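Local coordinates for protein peptidase (PDB 5NYW) that has no established function but, as an ancestral beta-subunit related to proteasome and HslV subunits, is probably an N-terminal nucleophile (Ntn) hydrolase, at residues S60-R65 and T72-V77. Residues are numbered along the deposited sequence; the frame is centred on the assembly and turned at random.
With SO4 (sulfate ion), chain B.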
loop_
_atom_site.group_PDB
_atom_site.type_symbol
_atom_site.label_atom_id
_atom_site.label_comp_id
_atom_site.label_asym_id
_atom_site.label_seq_id
_atom_site.Cartn_x
_atom_site.Cartn_y
_atom_site.Cartn_z
ATOM N N SER L 60 -35.959 7.479 -3.479
ATOM C CA SER L 60 -36.635 6.245 -3.107
ATOM C C SER L 60 -36.095 5.699 -1.778
ATOM O O SER L 60 -36.880 5.280 -0.931
ATOM C CB SER L 60 -36.495 5.197 -4.213
ATOM O OG SER L 60 -37.365 5.457 -5.300
ATOM N N LEU L 61 -34.773 5.731 -1.587
ATOM C CA LEU L 61 -34.163 5.258 -0.345
ATOM C C LEU L 61 -34.571 6.125 0.856
ATOM O O LEU L 61 -34.776 5.607 1.946
ATOM C CB LEU L 61 -32.628 5.194 -0.453
ATOM C CG LEU L 61 -31.957 4.035 -1.212
ATOM C CD1 LEU L 61 -30.449 4.202 -1.223
ATOM C CD2 LEU L 61 -32.332 2.663 -0.657
ATOM N N LEU L 62 -34.655 7.441 0.667
ATOM C CA LEU L 62 -35.078 8.345 1.743
ATOM C C LEU L 62 -36.527 8.118 2.154
ATOM O O LEU L 62 -36.852 8.168 3.344
ATOM C CB LEU L 62 -34.908 9.802 1.329
ATOM C CG LEU L 62 -33.477 10.312 1.231
ATOM C CD1 LEU L 62 -33.435 11.652 0.529
ATOM C CD2 LEU L 62 -32.909 10.440 2.619
ATOM N N GLN L 63 -37.383 7.884 1.157
ATOM C CA GLN L 63 -38.812 7.652 1.348
ATOM C C GLN L 63 -39.057 6.340 2.080
ATOM O O GLN L 63 -39.903 6.257 2.968
ATOM C CB GLN L 63 -39.522 7.613 0.001
ATOM C CG GLN L 63 -39.640 8.962 -0.681
ATOM C CD GLN L 63 -40.120 8.827 -2.108
ATOM O OE1 GLN L 63 -39.961 7.774 -2.726
ATOM N NE2 GLN L 63 -40.672 9.904 -2.656
ATOM N N ARG L 64 -38.313 5.312 1.694
ATOM C CA ARG L 64 -38.447 3.991 2.304
ATOM C C ARG L 64 -37.991 3.991 3.765
ATOM O O ARG L 64 -38.637 3.397 4.629
ATOM C CB ARG L 64 -37.641 2.955 1.499
ATOM C CG ARG L 64 -38.449 1.789 0.937
ATOM C CD ARG L 64 -38.964 0.886 2.042
ATOM N NE ARG L 64 -38.088 0.906 3.217
ATOM C CZ ARG L 64 -38.361 0.328 4.386
ATOM N NH1 ARG L 64 -37.497 0.424 5.391
ATOM N NH2 ARG L 64 -39.493 -0.337 4.551
ATOM N N ARG L 65 -36.896 4.687 4.039
ATOM C CA ARG L 65 -36.336 4.721 5.377
ATOM C C ARG L 65 -37.142 5.584 6.357
ATOM O O ARG L 65 -36.986 5.458 7.567
ATOM C CB ARG L 65 -34.888 5.192 5.296
ATOM C CG ARG L 65 -33.980 4.124 4.712
ATOM C CD ARG L 65 -32.620 4.662 4.298
ATOM N NE ARG L 65 -31.824 3.622 3.654
ATOM C CZ ARG L 65 -30.672 3.837 3.035
ATOM N NH1 ARG L 65 -30.156 5.059 2.973
ATOM N NH2 ARG L 65 -30.041 2.831 2.472
ATOM N N THR L 72 -32.143 6.238 11.481
ATOM C CA THR L 72 -32.156 7.680 11.302
ATOM C C THR L 72 -32.727 8.009 9.905
ATOM O O THR L 72 -32.266 7.474 8.895
ATOM C CB THR L 72 -30.752 8.285 11.531
ATOM O OG1 THR L 72 -30.741 9.655 11.102
ATOM C CG2 THR L 72 -29.677 7.484 10.789
ATOM N N ASN L 73 -33.738 8.876 9.855
ATOM C CA ASN L 73 -34.372 9.227 8.585
ATOM C C ASN L 73 -34.840 10.669 8.600
ATOM O O ASN L 73 -34.757 11.337 9.626
ATOM C CB ASN L 73 -35.553 8.294 8.272
ATOM C CG ASN L 73 -36.670 8.381 9.301
ATOM O OD1 ASN L 73 -37.148 9.467 9.627
ATOM N ND2 ASN L 73 -37.088 7.232 9.819
ATOM N N LEU L 74 -35.378 11.133 7.476
ATOM C CA LEU L 74 -35.749 12.542 7.333
ATOM C C LEU L 74 -36.906 12.951 8.244
ATOM O O LEU L 74 -37.179 14.135 8.399
ATOM C CB LEU L 74 -36.101 12.842 5.869
ATOM C CG LEU L 74 -34.908 12.925 4.905
ATOM C CD1 LEU L 74 -35.341 13.168 3.468
ATOM C CD2 LEU L 74 -33.981 14.054 5.344
ATOM N N MET L 75 -37.564 11.982 8.870
ATOM C CA MET L 75 -38.670 12.291 9.770
ATOM C C MET L 75 -38.233 12.448 11.223
ATOM O O MET L 75 -38.963 13.026 12.033
ATOM C CB MET L 75 -39.753 11.228 9.650
ATOM C CG MET L 75 -40.295 11.199 8.241
ATOM S SD MET L 75 -40.953 12.789 7.698
ATOM C CE MET L 75 -42.507 12.830 8.573
ATOM N N ASN L 76 -37.070 11.892 11.561
ATOM C CA ASN L 76 -36.562 11.990 12.928
ATOM C C ASN L 76 -35.236 12.769 13.100
ATOM O O ASN L 76 -34.686 12.790 14.196
ATOM C CB ASN L 76 -36.428 10.589 13.538
ATOM C CG ASN L 76 -35.471 9.694 12.772
ATOM O OD1 ASN L 76 -34.452 10.148 12.238
ATOM N ND2 ASN L 76 -35.796 8.399 12.719
ATOM N N VAL L 77 -34.709 13.383 12.039
ATOM C CA VAL L 77 -33.550 14.267 12.213
ATOM C C VAL L 77 -34.050 15.513 12.956
ATOM O O VAL L 77 -35.171 15.987 12.723
ATOM C CB VAL L 77 -32.857 14.691 10.874
ATOM C CG1 VAL L 77 -32.145 13.501 10.234
ATOM C CG2 VAL L 77 -33.845 15.307 9.894
HETATM S S SO4 B . -32.637 -0.039 4.661
HETATM O O1 SO4 B . -31.393 0.501 5.209
HETATM O O2 SO4 B . -33.775 0.504 5.408
HETATM O O3 SO4 B . -32.781 0.325 3.245
HETATM O O4 SO4 B . -32.597 -1.498 4.793
HETATM O O HOH W 1 -35.007 9.339 5.296
#
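N73 OD1 is gripped by two backbone amides of its own loop, while the other end of the same carboxamide reaches across to R65. M75 N donates to N73 OD1 over 2.7 Å, and this bond to the amide two residues on forms an Asx turn; the donor lies in the carbonyl plane, at a C=O...N angle of 145°. N76 N adds a weak bond to that oxygen. With its rotation set in this way, the amide turns ND2 toward the helix, where N73 ND2 lies 2.9 Å from R65 O. The N-H...O angle of 124° makes this bond weak, and ND2 also makes a weak one to the carbonyl of D68. The N73 torsion, chi1 62°, places CG and its carboxamide between the backbone N and carbonyl carbon. The backbones themselves come close here, leaving N73 CB 4.3 Å from R65 CB. N76 answers from within the loop: N73 N donates to N76 OD1 at 2.8 Å, almost straight.

One turn back along helix 52-65, a water joins the segments, donating to L62 O (2.9 Å) and accepting from L74 N (2.8 Å). Beside it, L74 CD1 comes up to both methyls of L62, with L62 CD2 to L74 CD1 at 3.8 Å. Helix 80-98 borders this apolar pair, T90 touching L62 and L86 touching L74.

R65 sends its extended chain away from 72-77 to a salt bridge with E93. A sulfate, probably from the crystallisation liquor, lies near its guanidinium plane at the edge, and the bond from R65 NE to sulfate O3 is weak at 3.5 Å. The returning loop thus meets two carbonyls of helix 52-65, N73 ND2 donating directly but weakly to R65 O and L74 N reaching L62 O through the water, with the leucine pair adding apolar packing.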